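Local coordinates for gala protein type 1, 3 or 4 (Legionella pneumophila subsp. pneumophila, PDB 4XA9), which probably binds a small GTPase and may act as a GTPase activator, using a leucine-rich repeat scaffold, at residues L20-L25 with P33-F38; L72-N77 with Q85-D90; T94-S99 with K109-N114; K141-C146 with I156-N161. All blocks are in the same frame, centred on the assembly; numbering follows the deposited sequence. Where two conformers were deposited one is given.

From the N terminus, four contacts follow one another in series; none nests in or crosses another. Each closes the short loop from a strand of the parallel part of the sheet to the helix that comes next: interaction 1 joins strand 19-21 to helix 32-41, interaction 2 strand 71-73 to helix 80-87, interaction 3 strand 95-97 to helix 104-113, and interaction 4 strand 142-144 to helix 151-159. Interactions 2 and 3 belong to adjacent repeats and touch, L72 O and I74 N pairing with D97 N and D97 O. No other pair touches; the centres of interactions 1 and 4 are about 31 Å apart. The same strand-to-helix packing recurs along the solenoid.

Interaction 1 (L20-L25 with P33-F38)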
loop_
_atom_site.group_PDB
_atom_site.type_symbol
_atom_site.label_atom_id
_atom_site.label_comp_id
_atom_site.label_asym_id
_atom_site.label_seq_id
_atom_site.Cartn_x
_atom_site.Cartn_y
_atom_site.Cartn_z
ATOM N N LEU A 20 17.426 0.040 -14.785
ATOM C CA LEU A 20 16.648 0.948 -15.623
ATOM C C LEU A 20 15.280 1.165 -14.997
ATOM O O LEU A 20 14.526 0.211 -14.818
ATOM C CB LEU A 20 16.505 0.396 -17.049
ATOM C CG LEU A 20 15.719 1.227 -18.073
ATOM C CD1 LEU A 20 16.270 2.652 -18.193
ATOM C CD2 LEU A 20 15.718 0.531 -19.444
ATOM N N SER A 21 14.955 2.417 -14.678
ATOM C CA SER A 21 13.674 2.734 -14.054
ATOM C C SER A 21 12.834 3.642 -14.935
ATOM O O SER A 21 13.263 4.742 -15.298
ATOM C CB SER A 21 13.889 3.387 -12.687
ATOM O OG SER A 21 14.622 2.523 -11.834
ATOM N N LEU A 22 11.633 3.171 -15.264
ATOM C CA LEU A 22 10.746 3.848 -16.207
ATOM C C LEU A 22 9.311 3.886 -15.673
ATOM O O LEU A 22 8.351 3.685 -16.411
ATOM C CB LEU A 22 10.783 3.153 -17.566
ATOM C CG LEU A 22 12.126 3.073 -18.305
ATOM C CD1 LEU A 22 12.034 2.081 -19.457
ATOM C CD2 LEU A 22 12.546 4.456 -18.822
ATOM N N SER A 23 9.175 4.139 -14.379
ATOM C CA SER A 23 7.854 4.174 -13.761
ATOM C C SER A 23 7.130 5.482 -14.066
ATOM O O SER A 23 7.756 6.515 -14.301
ATOM C CB SER A 23 7.955 3.969 -12.246
ATOM O OG SER A 23 8.650 5.038 -11.636
ATOM N N PHE A 24 5.801 5.413 -14.086
ATOM C CA PHE A 24 4.934 6.582 -14.286
ATOM C C PHE A 24 5.178 7.335 -15.599
ATOM O O PHE A 24 5.190 8.568 -15.617
ATOM C CB PHE A 24 5.071 7.569 -13.110
ATOM C CG PHE A 24 4.511 7.056 -11.807
ATOM C CD1 PHE A 24 3.150 7.126 -11.546
ATOM C CD2 PHE A 24 5.344 6.532 -10.831
ATOM C CE1 PHE A 24 2.629 6.657 -10.344
ATOM C CE2 PHE A 24 4.827 6.064 -9.626
ATOM C CZ PHE A 24 3.469 6.131 -9.387
ATOM N N LEU A 25 5.346 6.604 -16.698
ATOM C CA LEU A 25 5.582 7.235 -17.993
ATOM C C LEU A 25 4.455 6.928 -18.977
ATOM O O LEU A 25 4.554 7.257 -20.155
ATOM C CB LEU A 25 6.930 6.783 -18.578
ATOM C CG LEU A 25 8.182 7.249 -17.832
ATOM C CD1 LEU A 25 9.446 6.724 -18.501
ATOM C CD2 LEU A 25 8.217 8.769 -17.751
ATOM N N PRO A 33 9.155 -2.871 -27.743
ATOM C CA PRO A 33 10.294 -3.139 -28.639
ATOM C C PRO A 33 11.478 -2.184 -28.478
ATOM O O PRO A 33 12.612 -2.655 -28.439
ATOM C CB PRO A 33 9.677 -2.999 -30.037
ATOM C CG PRO A 33 8.265 -3.421 -29.846
ATOM C CD PRO A 33 7.881 -2.861 -28.492
ATOM N N LEU A 34 11.232 -0.879 -28.384
ATOM C CA LEU A 34 12.326 0.073 -28.178
ATOM C C LEU A 34 13.043 -0.209 -26.864
ATOM O O LEU A 34 14.272 -0.220 -26.806
ATOM C CB LEU A 34 11.813 1.515 -28.198
ATOM C CG LEU A 34 12.851 2.599 -27.895
ATOM C CD1 LEU A 34 13.995 2.552 -28.900
ATOM C CD2 LEU A 34 12.197 3.968 -27.909
ATOM N N LEU A 35 12.265 -0.426 -25.810
ATOM C CA LEU A 35 12.815 -0.808 -24.514
ATOM C C LEU A 35 13.788 -1.992 -24.619
ATOM O O LEU A 35 14.921 -1.921 -24.134
ATOM C CB LEU A 35 11.681 -1.159 -23.552
ATOM C CG LEU A 35 12.119 -1.807 -22.242
ATOM C CD1 LEU A 35 12.913 -0.801 -21.412
ATOM C CD2 LEU A 35 10.915 -2.334 -21.475
ATOM N N CYS A 36 13.343 -3.076 -25.255
ATOM C CA CYS A 36 14.167 -4.279 -25.364
ATOM C C CYS A 36 15.417 -4.039 -26.195
ATOM O O CYS A 36 16.468 -4.621 -25.930
ATOM C CB CYS A 36 13.359 -5.432 -25.959
ATOM S SG CYS A 36 12.032 -6.004 -24.874
ATOM N N GLU A 37 15.298 -3.183 -27.203
ATOM C CA GLU A 37 16.445 -2.822 -28.017
ATOM C C GLU A 37 17.505 -2.150 -27.164
ATOM O O GLU A 37 18.690 -2.472 -27.250
ATOM C CB GLU A 37 16.027 -1.898 -29.158
ATOM C CG GLU A 37 16.315 -2.470 -30.510
ATOM C CD GLU A 37 16.218 -1.440 -31.612
ATOM O OE1 GLU A 37 15.464 -0.452 -31.453
ATOM O OE2 GLU A 37 16.914 -1.627 -32.631
ATOM N N PHE A 38 17.071 -1.211 -26.332
ATOM C CA PHE A 38 17.982 -0.509 -25.442
ATOM C C PHE A 38 18.631 -1.472 -24.447
ATOM O O PHE A 38 19.830 -1.372 -24.173
ATOM C CB PHE A 38 17.245 0.611 -24.705
ATOM C CG PHE A 38 18.130 1.455 -23.834
ATOM C CD1 PHE A 38 18.830 2.532 -24.369
ATOM C CD2 PHE A 38 18.248 1.191 -22.479
ATOM C CE1 PHE A 38 19.638 3.315 -23.574
ATOM C CE2 PHE A 38 19.057 1.967 -21.679
ATOM C CZ PHE A 38 19.755 3.035 -22.228
#
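L22 and L35 make the closest CA pair, 9.7 Å apart, where the end of strand 19-21 and the loop after it face helix 32-41. This is the strand-to-helix packing of a leucine-rich repeat, and strand 47-49 completes the beta-alpha-beta unit. The contact is wholly apolar, with no hydrogen bond between the two segments. L35 CD1 is its hub. The CB of L35 does not set off straight at the strand, but CG lies anti to the backbone N (chi1 170°), and the branch ending in CD1 then comes close. There it meets two leucines: L22 CD1 lies 3.6 Å from L35 CD1, and L20 CD2 lies 3.7 Å from the same methyl. Both strand-side leucines slide past L35 in the opposite sense, and the contacts are made by end methyls. One turn on, F38 reaches the strand as well, its ring atom CD2 being 4.0 Å from L20 CD2; L20 thus touches both helix residues with a single methyl. L9 of helix 6-12 also packs on L20, L22 and F38, covering this end of the core, while L50 lies against L35. The loop after the strand is held by the next repeat, whose N53 uses both ends of its amide: ND2 donates to L22 O, and OD1 accepts from L25 N.

Interaction 2 (L72-N77 with Q85-D90)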
loop_
_atom_site.group_PDB
_atom_site.type_symbol
_atom_site.label_atom_id
_atom_site.label_comp_id
_atom_site.label_asym_id
_atom_site.label_seq_id
_atom_site.Cartn_x
_atom_site.Cartn_y
_atom_site.Cartn_z
ATOM N N LEU A 72 12.475 -8.050 -12.294
ATOM C CA LEU A 72 11.499 -7.253 -13.020
ATOM C C LEU A 72 10.397 -6.756 -12.099
ATOM O O LEU A 72 9.721 -7.544 -11.434
ATOM C CB LEU A 72 10.882 -8.062 -14.173
ATOM C CG LEU A 72 9.702 -7.348 -14.848
ATOM C CD1 LEU A 72 10.175 -6.094 -15.587
ATOM C CD2 LEU A 72 8.924 -8.274 -15.783
ATOM N N ASN A 73 10.234 -5.439 -12.052
ATOM C CA ASN A 73 9.084 -4.822 -11.403
ATOM C C ASN A 73 8.121 -4.320 -12.468
ATOM O O ASN A 73 8.394 -3.321 -13.135
ATOM C CB ASN A 73 9.514 -3.664 -10.492
ATOM C CG ASN A 73 8.343 -3.026 -9.739
ATOM O OD1 ASN A 73 7.170 -3.315 -9.995
ATOM N ND2 ASN A 73 8.666 -2.137 -8.812
ATOM N N ILE A 74 6.997 -5.010 -12.629
ATOM C CA ILE A 74 5.986 -4.556 -13.571
ATOM C C ILE A 74 4.649 -4.377 -12.841
ATOM O O ILE A 74 3.569 -4.526 -13.417
ATOM C CB ILE A 74 5.870 -5.535 -14.780
ATOM C CG1 ILE A 74 5.149 -4.858 -15.958
ATOM C CG2 ILE A 74 5.257 -6.878 -14.362
ATOM C CD1 ILE A 74 5.225 -5.631 -17.262
ATOM N N SER A 75 4.735 -4.016 -11.564
ATOM C CA SER A 75 3.536 -3.766 -10.771
ATOM C C SER A 75 2.771 -2.557 -11.307
ATOM O O SER A 75 3.325 -1.740 -12.028
ATOM C CB SER A 75 3.885 -3.561 -9.288
ATOM O OG SER A 75 4.702 -2.419 -9.078
ATOM N N HIS A 76 1.491 -2.477 -10.965
ATOM C CA HIS A 76 0.628 -1.361 -11.353
ATOM C C HIS A 76 0.601 -1.143 -12.859
ATOM O O HIS A 76 0.788 -0.025 -13.351
ATOM C CB HIS A 76 1.058 -0.078 -10.642
ATOM C CG HIS A 76 0.940 -0.154 -9.153
ATOM N ND1 HIS A 76 -0.216 0.179 -8.482
ATOM C CD2 HIS A 76 1.831 -0.528 -8.204
ATOM C CE1 HIS A 76 -0.032 0.015 -7.184
ATOM N NE2 HIS A 76 1.204 -0.412 -6.988
ATOM N N ASN A 77 0.387 -2.234 -13.583
ATOM C CA ASN A 77 0.061 -2.179 -14.999
ATOM C C ASN A 77 -1.272 -2.892 -15.221
ATOM O O ASN A 77 -2.102 -2.929 -14.320
ATOM C CB ASN A 77 1.177 -2.796 -15.839
ATOM C CG ASN A 77 2.359 -1.852 -16.008
ATOM O OD1 ASN A 77 2.379 -1.030 -16.921
ATOM N ND2 ASN A 77 3.349 -1.972 -15.128
ATOM N N GLN A 85 0.765 -15.421 -17.246
ATOM C CA GLN A 85 1.028 -16.706 -17.882
ATOM C C GLN A 85 2.296 -16.639 -18.733
ATOM O O GLN A 85 3.118 -17.558 -18.730
ATOM C CB GLN A 85 -0.170 -17.137 -18.732
ATOM C CG GLN A 85 -1.368 -17.589 -17.907
ATOM C CD GLN A 85 -2.596 -17.857 -18.756
ATOM O OE1 GLN A 85 -2.502 -18.007 -19.976
ATOM N NE2 GLN A 85 -3.759 -17.905 -18.114
ATOM N N TRP A 86 2.438 -15.542 -19.442
ATOM C CA TRP A 86 3.563 -15.321 -20.307
ATOM C C TRP A 86 4.869 -15.103 -19.583
ATOM O O TRP A 86 5.856 -15.641 -19.934
ATOM C CB TRP A 86 3.256 -14.325 -21.439
ATOM C CG TRP A 86 2.755 -15.174 -22.503
ATOM C CD1 TRP A 86 1.488 -15.612 -22.648
ATOM C CD2 TRP A 86 3.551 -15.897 -23.460
ATOM N NE1 TRP A 86 1.429 -16.512 -23.654
ATOM C CE2 TRP A 86 2.672 -16.693 -24.195
ATOM C CE3 TRP A 86 4.913 -15.899 -23.791
ATOM C CZ2 TRP A 86 3.102 -17.520 -25.250
ATOM C CZ3 TRP A 86 5.347 -16.700 -24.850
ATOM C CH2 TRP A 86 4.447 -17.514 -25.556
ATOM N N LEU A 87 4.820 -14.294 -18.558
ATOM C CA LEU A 87 5.986 -14.073 -17.717
ATOM C C LEU A 87 6.512 -15.397 -17.166
ATOM O O LEU A 87 7.710 -15.547 -16.931
ATOM C CB LEU A 87 5.650 -13.120 -16.568
ATOM C CG LEU A 87 5.561 -11.637 -16.928
ATOM C CD1 LEU A 87 5.113 -10.812 -15.720
ATOM C CD2 LEU A 87 6.903 -11.151 -17.436
ATOM N N SER A 88 5.619 -16.366 -16.972
ATOM C CA SER A 88 6.028 -17.639 -16.386
ATOM C C SER A 88 6.915 -18.409 -17.356
ATOM O O SER A 88 7.570 -19.380 -16.971
ATOM C CB SER A 88 4.815 -18.486 -15.991
ATOM O OG SER A 88 4.156 -19.017 -17.128
ATOM N N GLU A 89 6.945 -17.958 -18.610
ATOM C CA GLU A 89 7.758 -18.588 -19.641
ATOM C C GLU A 89 9.140 -17.949 -19.752
ATOM O O GLU A 89 9.990 -18.419 -20.520
ATOM C CB GLU A 89 7.055 -18.509 -21.001
ATOM C CG GLU A 89 5.604 -18.973 -21.006
ATOM C CD GLU A 89 5.456 -20.457 -20.742
ATOM O OE1 GLU A 89 6.449 -21.194 -20.906
ATOM O OE2 GLU A 89 4.341 -20.883 -20.368
ATOM N N ASP A 90 9.374 -16.871 -19.008
ATOM C CA ASP A 90 10.652 -16.188 -19.134
ATOM C C ASP A 90 11.765 -16.985 -18.492
ATOM O O ASP A 90 11.611 -17.523 -17.395
ATOM C CB ASP A 90 10.615 -14.789 -18.532
ATOM C CG ASP A 90 11.871 -14.001 -18.859
ATOM O OD1 ASP A 90 11.912 -13.347 -19.926
ATOM O OD2 ASP A 90 12.823 -14.045 -18.058
#
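L87 sends its side chain from helix 80-87 against L72 and I74, the inward-facing residues of a leucine-rich repeat whose strand is 71-73. Its CB points at the strand. CG lies anti to the carbonyl carbon (chi1 -77°), and from it the two methyls branch to different partners; these methyls do all the touching. CD2 meets L72 CD2 at 3.9 Å, the two leucines crossing at about a right angle. CD1 lies 4.2 Å from I74 CG2, a looser approach on a slanting course. L96 of the next strand and V60 of helix 57-63 pack on L87 too, so it sits in a core shared between repeats. A type I turn runs from L87 to D90, whose OD1 accepts from N65 N.

On the strand side the polar groups turn to fixing the loop. N73 makes an Asx turn: S75 N lies 3.0 Å from N73 OD1, nearly along the C=O axis, and S75 OG gives a second bond to that oxygen, on a lone pair. Further on, N77 works as a rung of the asparagine ladder, ND2 donating to L50 O and OD1 accepting from I55 N of the preceding repeat. Within its own loop, N77 ND2 also reaches I74 O at 3.1 Å, coming from above the carbonyl plane.

Interaction 3 (T94-S99 with K109-N114); sequences TTLDVS and KALAAN
L111 meets L96 and V98 in two quite different ways. Against L96 it crosses at about a right angle, so that only the ends of the two side chains touch, L96 CD2 to L111 CD2 at 3.7 Å. Against V98 it comes head-on, tip to tip, with L111 CD1 4.0 Å from V98 CG2. L111 has CG anti to its carbonyl carbon (chi1 -69°), and the fork at CG gives CD2 to L96 and CD1 to V98.

D97, between L96 and V98, points to the other face of the strand. Its OD1 grips S99 twice, accepting from S99 N at 2.9 Å as an Asx turn and from S99 OG at 2.8 Å on the syn side, 24° out of the carboxylate plane, which fixes the carboxylate; OD2 bonds to a polar side chain of the other protein chain.

In this leucine-rich repeat solenoid, L96 also packs on L72 of strand 71-73, and V98 on L120 of strand 119-121. Behind L111, helix 104-113 lies between its neighbours, A110 touching S88 and A112 touching Y134 and L135 of helix 129-135.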
loop_
_atom_site.group_PDB
_atom_site.type_symbol
_atom_site.label_atom_id
_atom_site.label_comp_id
_atom_site.label_asym_id
_atom_site.label_seq_id
_atom_site.Cartn_x
_atom_site.Cartn_y
_atom_site.Cartn_z
ATOM N N THR A 94 14.005 -14.208 -11.989
ATOM C CA THR A 94 14.029 -14.974 -10.745
ATOM C C THR A 94 13.352 -14.183 -9.627
ATOM O O THR A 94 12.855 -14.753 -8.651
ATOM C CB THR A 94 15.473 -15.323 -10.311
ATOM O OG1 THR A 94 16.237 -14.120 -10.176
ATOM C CG2 THR A 94 16.146 -16.240 -11.329
ATOM N N THR A 95 13.360 -12.860 -9.771
ATOM C CA THR A 95 12.684 -11.961 -8.833
ATOM C C THR A 95 11.656 -11.141 -9.587
ATOM O O THR A 95 12.004 -10.383 -10.492
ATOM C CB THR A 95 13.674 -11.015 -8.121
ATOM O OG1 THR A 95 14.546 -11.781 -7.281
ATOM C CG2 THR A 95 12.929 -10.000 -7.261
ATOM N N LEU A 96 10.391 -11.297 -9.224
ATOM C CA LEU A 96 9.305 -10.709 -10.001
ATOM C C LEU A 96 8.288 -9.980 -9.134
ATOM O O LEU A 96 7.832 -10.512 -8.122
ATOM C CB LEU A 96 8.592 -11.798 -10.810
ATOM C CG LEU A 96 7.340 -11.426 -11.610
ATOM C CD1 LEU A 96 7.671 -10.446 -12.739
ATOM C CD2 LEU A 96 6.697 -12.688 -12.176
ATOM N N ASP A 97 7.938 -8.766 -9.544
ATOM C CA ASP A 97 6.843 -8.026 -8.931
ATOM C C ASP A 97 5.722 -7.827 -9.950
ATOM O O ASP A 97 5.879 -7.081 -10.914
ATOM C CB ASP A 97 7.337 -6.676 -8.396
ATOM C CG ASP A 97 6.287 -5.947 -7.577
ATOM O OD1 ASP A 97 5.112 -6.353 -7.619
ATOM O OD2 ASP A 97 6.631 -4.960 -6.897
ATOM N N VAL A 98 4.592 -8.496 -9.731
ATOM C CA VAL A 98 3.425 -8.334 -10.595
ATOM C C VAL A 98 2.238 -7.797 -9.804
ATOM O O VAL A 98 1.086 -8.016 -10.182
ATOM C CB VAL A 98 3.000 -9.663 -11.269
ATOM C CG1 VAL A 98 4.004 -10.076 -12.333
ATOM C CG2 VAL A 98 2.824 -10.766 -10.231
ATOM N N SER A 99 2.523 -7.109 -8.701
ATOM C CA SER A 99 1.469 -6.573 -7.840
ATOM C C SER A 99 0.542 -5.645 -8.628
ATOM O O SER A 99 0.978 -4.996 -9.576
ATOM C CB SER A 99 2.083 -5.830 -6.652
ATOM O OG SER A 99 2.963 -6.674 -5.926
ATOM N N LYS A 109 -1.405 -19.310 -11.137
ATOM C CA LYS A 109 -1.279 -20.730 -11.451
ATOM C C LYS A 109 -0.037 -20.969 -12.303
ATOM O O LYS A 109 0.770 -21.865 -12.033
ATOM C CB LYS A 109 -2.524 -21.229 -12.183
ATOM C CG LYS A 109 -2.565 -22.731 -12.410
ATOM C CD LYS A 109 -3.708 -23.105 -13.343
ATOM C CE LYS A 109 -3.897 -24.609 -13.433
ATOM N NZ LYS A 109 -4.416 -25.172 -12.157
ATOM N N ALA A 110 0.120 -20.146 -13.331
ATOM C CA ALA A 110 1.280 -20.237 -14.210
ATOM C C ALA A 110 2.579 -19.897 -13.478
ATOM O O ALA A 110 3.570 -20.617 -13.593
ATOM C CB ALA A 110 1.094 -19.321 -15.412
ATOM N N LEU A 111 2.574 -18.799 -12.727
ATOM C CA LEU A 111 3.774 -18.363 -12.026
ATOM C C LEU A 111 4.249 -19.399 -11.013
ATOM O O LEU A 111 5.450 -19.591 -10.823
ATOM C CB LEU A 111 3.524 -17.028 -11.320
ATOM C CG LEU A 111 3.337 -15.839 -12.252
ATOM C CD1 LEU A 111 3.012 -14.597 -11.453
ATOM C CD2 LEU A 111 4.585 -15.623 -13.105
ATOM N N ALA A 112 3.304 -20.070 -10.365
ATOM C CA ALA A 112 3.654 -21.033 -9.335
ATOM C C ALA A 112 4.309 -22.259 -9.955
ATOM O O ALA A 112 5.033 -22.992 -9.280
ATOM C CB ALA A 112 2.422 -21.428 -8.534
ATOM N N ALA A 113 4.056 -22.475 -11.242
ATOM C CA ALA A 113 4.628 -23.610 -11.964
ATOM C C ALA A 113 6.008 -23.286 -12.538
ATOM O O ALA A 113 6.717 -24.174 -13.009
ATOM C CB ALA A 113 3.687 -24.057 -13.075
ATOM N N ASN A 114 6.386 -22.010 -12.495
ATOM C CA ASN A 114 7.715 -21.593 -12.927
ATOM C C ASN A 114 8.772 -21.801 -11.838
ATOM O O ASN A 114 8.853 -21.027 -10.882
ATOM C CB ASN A 114 7.687 -20.129 -13.368
ATOM C CG ASN A 114 9.043 -19.634 -13.836
ATOM O OD1 ASN A 114 9.970 -20.417 -14.039
ATOM N ND2 ASN A 114 9.155 -18.327 -14.039
#

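Interaction 4 (K141-C146 with I156-N161); sequences KKIDLC and IALASN
L145 and L158 join the loop after strand 142-144 to helix 151-159 in the core of a leucine-rich repeat.

The contact itself is all apolar. L145 CD1 and L158 CD1 approach tip to tip at 3.7 Å; both leucines have CG anti to the carbonyl carbon. I143 takes part more lightly, its CD1 being 4.4 Å from L158 CD2. That methyl gets there through a chi1 of -33°, well off a staggered setting. L135 of helix 129-135 packs on both L145 and L158, and A132 on L158, so helix 129-135 covers this side.

Hydrogen bonds secure the ends of the two segments instead of bridging them. After the helix, N161 N donates to L158 O at 3.0 Å. The buried side chain of N161 is held at both ends of its amide: ND2 donates to L135 O and S138 O, and OD1 accepts from N163 N, tying the turn to the end of helix 129-135 and the chain after it, and to N163 beyond. At the strand end D144 forms an Asx turn, in which C146 N gives a nearly straight bond (171°) to D144 OD1 at 3.2 Å.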
loop_
_atom_site.group_PDB
_atom_site.type_symbol
_atom_site.label_atom_id
_atom_site.label_comp_id
_atom_site.label_asym_id
_atom_site.label_seq_id
_atom_site.Cartn_x
_atom_site.Cartn_y
_atom_site.Cartn_z
ATOM N N LYS A 141 10.942 -19.035 -2.642
ATOM C CA LYS A 141 11.533 -18.835 -1.327
ATOM C C LYS A 141 10.868 -17.674 -0.593
ATOM O O LYS A 141 10.789 -17.673 0.636
ATOM C CB LYS A 141 13.038 -18.594 -1.447
ATOM C CG LYS A 141 13.800 -19.809 -1.952
ATOM C CD LYS A 141 15.291 -19.653 -1.721
ATOM C CE LYS A 141 16.034 -20.936 -2.059
ATOM N NZ LYS A 141 17.426 -20.928 -1.520
ATOM N N LYS A 142 10.381 -16.695 -1.352
ATOM C CA LYS A 142 9.704 -15.537 -0.775
ATOM C C LYS A 142 8.458 -15.166 -1.571
ATOM O O LYS A 142 8.511 -15.065 -2.798
ATOM C CB LYS A 142 10.647 -14.333 -0.716
ATOM C CG LYS A 142 9.959 -13.035 -0.280
ATOM C CD LYS A 142 10.940 -11.869 -0.196
ATOM C CE LYS A 142 10.230 -10.589 0.243
ATOM N NZ LYS A 142 11.179 -9.450 0.395
ATOM N N ILE A 143 7.343 -14.967 -0.874
ATOM C CA ILE A 143 6.106 -14.506 -1.502
ATOM C C ILE A 143 5.477 -13.382 -0.679
ATOM O O ILE A 143 5.347 -13.486 0.547
ATOM C CB ILE A 143 5.047 -15.632 -1.657
ATOM C CG1 ILE A 143 5.696 -16.996 -1.903
ATOM C CG2 ILE A 143 4.088 -15.313 -2.808
ATOM C CD1 ILE A 143 4.674 -18.106 -2.137
ATOM N N ASP A 144 5.086 -12.312 -1.363
ATOM C CA ASP A 144 4.340 -11.224 -0.749
ATOM C C ASP A 144 2.950 -11.205 -1.365
ATOM O O ASP A 144 2.801 -10.971 -2.570
ATOM C CB ASP A 144 5.058 -9.886 -0.955
ATOM C CG ASP A 144 4.471 -8.755 -0.107
ATOM O OD1 ASP A 144 3.246 -8.767 0.159
ATOM O OD2 ASP A 144 5.237 -7.842 0.280
ATOM N N LEU A 145 1.936 -11.449 -0.541
ATOM C CA LEU A 145 0.568 -11.582 -1.030
ATOM C C LEU A 145 -0.417 -10.613 -0.377
ATOM O O LEU A 145 -1.615 -10.889 -0.340
ATOM C CB LEU A 145 0.075 -13.018 -0.814
ATOM C CG LEU A 145 0.789 -14.070 -1.653
ATOM C CD1 LEU A 145 0.411 -15.483 -1.217
ATOM C CD2 LEU A 145 0.474 -13.842 -3.133
ATOM N N CYS A 146 0.077 -9.487 0.129
ATOM C CA CYS A 146 -0.780 -8.516 0.812
ATOM C C CYS A 146 -1.971 -8.113 -0.049
ATOM O O CYS A 146 -1.855 -8.040 -1.266
ATOM C CB CYS A 146 0.014 -7.269 1.201
ATOM S SG CYS A 146 1.319 -7.576 2.395
ATOM N N ILE A 156 -3.117 -21.967 5.017
ATOM C CA ILE A 156 -2.893 -23.327 5.489
ATOM C C ILE A 156 -2.170 -24.112 4.394
ATOM O O ILE A 156 -1.222 -24.847 4.669
ATOM C CB ILE A 156 -4.216 -24.014 5.891
ATOM C CG1 ILE A 156 -4.709 -23.445 7.223
ATOM C CG2 ILE A 156 -4.033 -25.519 6.010
ATOM C CD1 ILE A 156 -6.098 -23.894 7.613
ATOM N N ALA A 157 -2.593 -23.931 3.146
ATOM C CA ALA A 157 -1.907 -24.565 2.024
ATOM C C ALA A 157 -0.474 -24.052 1.924
ATOM O O ALA A 157 0.466 -24.837 1.810
ATOM C CB ALA A 157 -2.655 -24.321 0.721
ATOM N N LEU A 158 -0.309 -22.735 1.997
ATOM C CA LEU A 158 1.017 -22.127 1.931
ATOM C C LEU A 158 1.934 -22.619 3.049
ATOM O O LEU A 158 3.138 -22.779 2.842
ATOM C CB LEU A 158 0.912 -20.601 1.983
ATOM C CG LEU A 158 0.282 -19.918 0.765
ATOM C CD1 LEU A 158 0.043 -18.440 1.050
ATOM C CD2 LEU A 158 1.170 -20.087 -0.464
ATOM N N ALA A 159 1.362 -22.865 4.225
ATOM C CA ALA A 159 2.141 -23.320 5.373
ATOM C C ALA A 159 2.812 -24.667 5.105
ATOM O O ALA A 159 3.840 -24.984 5.706
ATOM C CB ALA A 159 1.256 -23.411 6.613
ATOM N N SER A 160 2.226 -25.447 4.200
ATOM C CA SER A 160 2.750 -26.772 3.875
ATOM C C SER A 160 3.908 -26.703 2.880
ATOM O O SER A 160 4.626 -27.686 2.696
ATOM C CB SER A 160 1.646 -27.672 3.308
ATOM O OG SER A 160 1.150 -27.174 2.073
ATOM N N ASN A 161 4.082 -25.551 2.233
ATOM C CA ASN A 161 5.165 -25.380 1.264
ATOM C C ASN A 161 6.508 -25.241 1.972
ATOM O O ASN A 161 6.821 -24.196 2.544
ATOM C CB ASN A 161 4.916 -24.163 0.360
ATOM C CG ASN A 161 5.874 -24.107 -0.828
ATOM O OD1 ASN A 161 7.002 -24.602 -0.756
ATOM N ND2 ASN A 161 5.436 -23.477 -1.918
#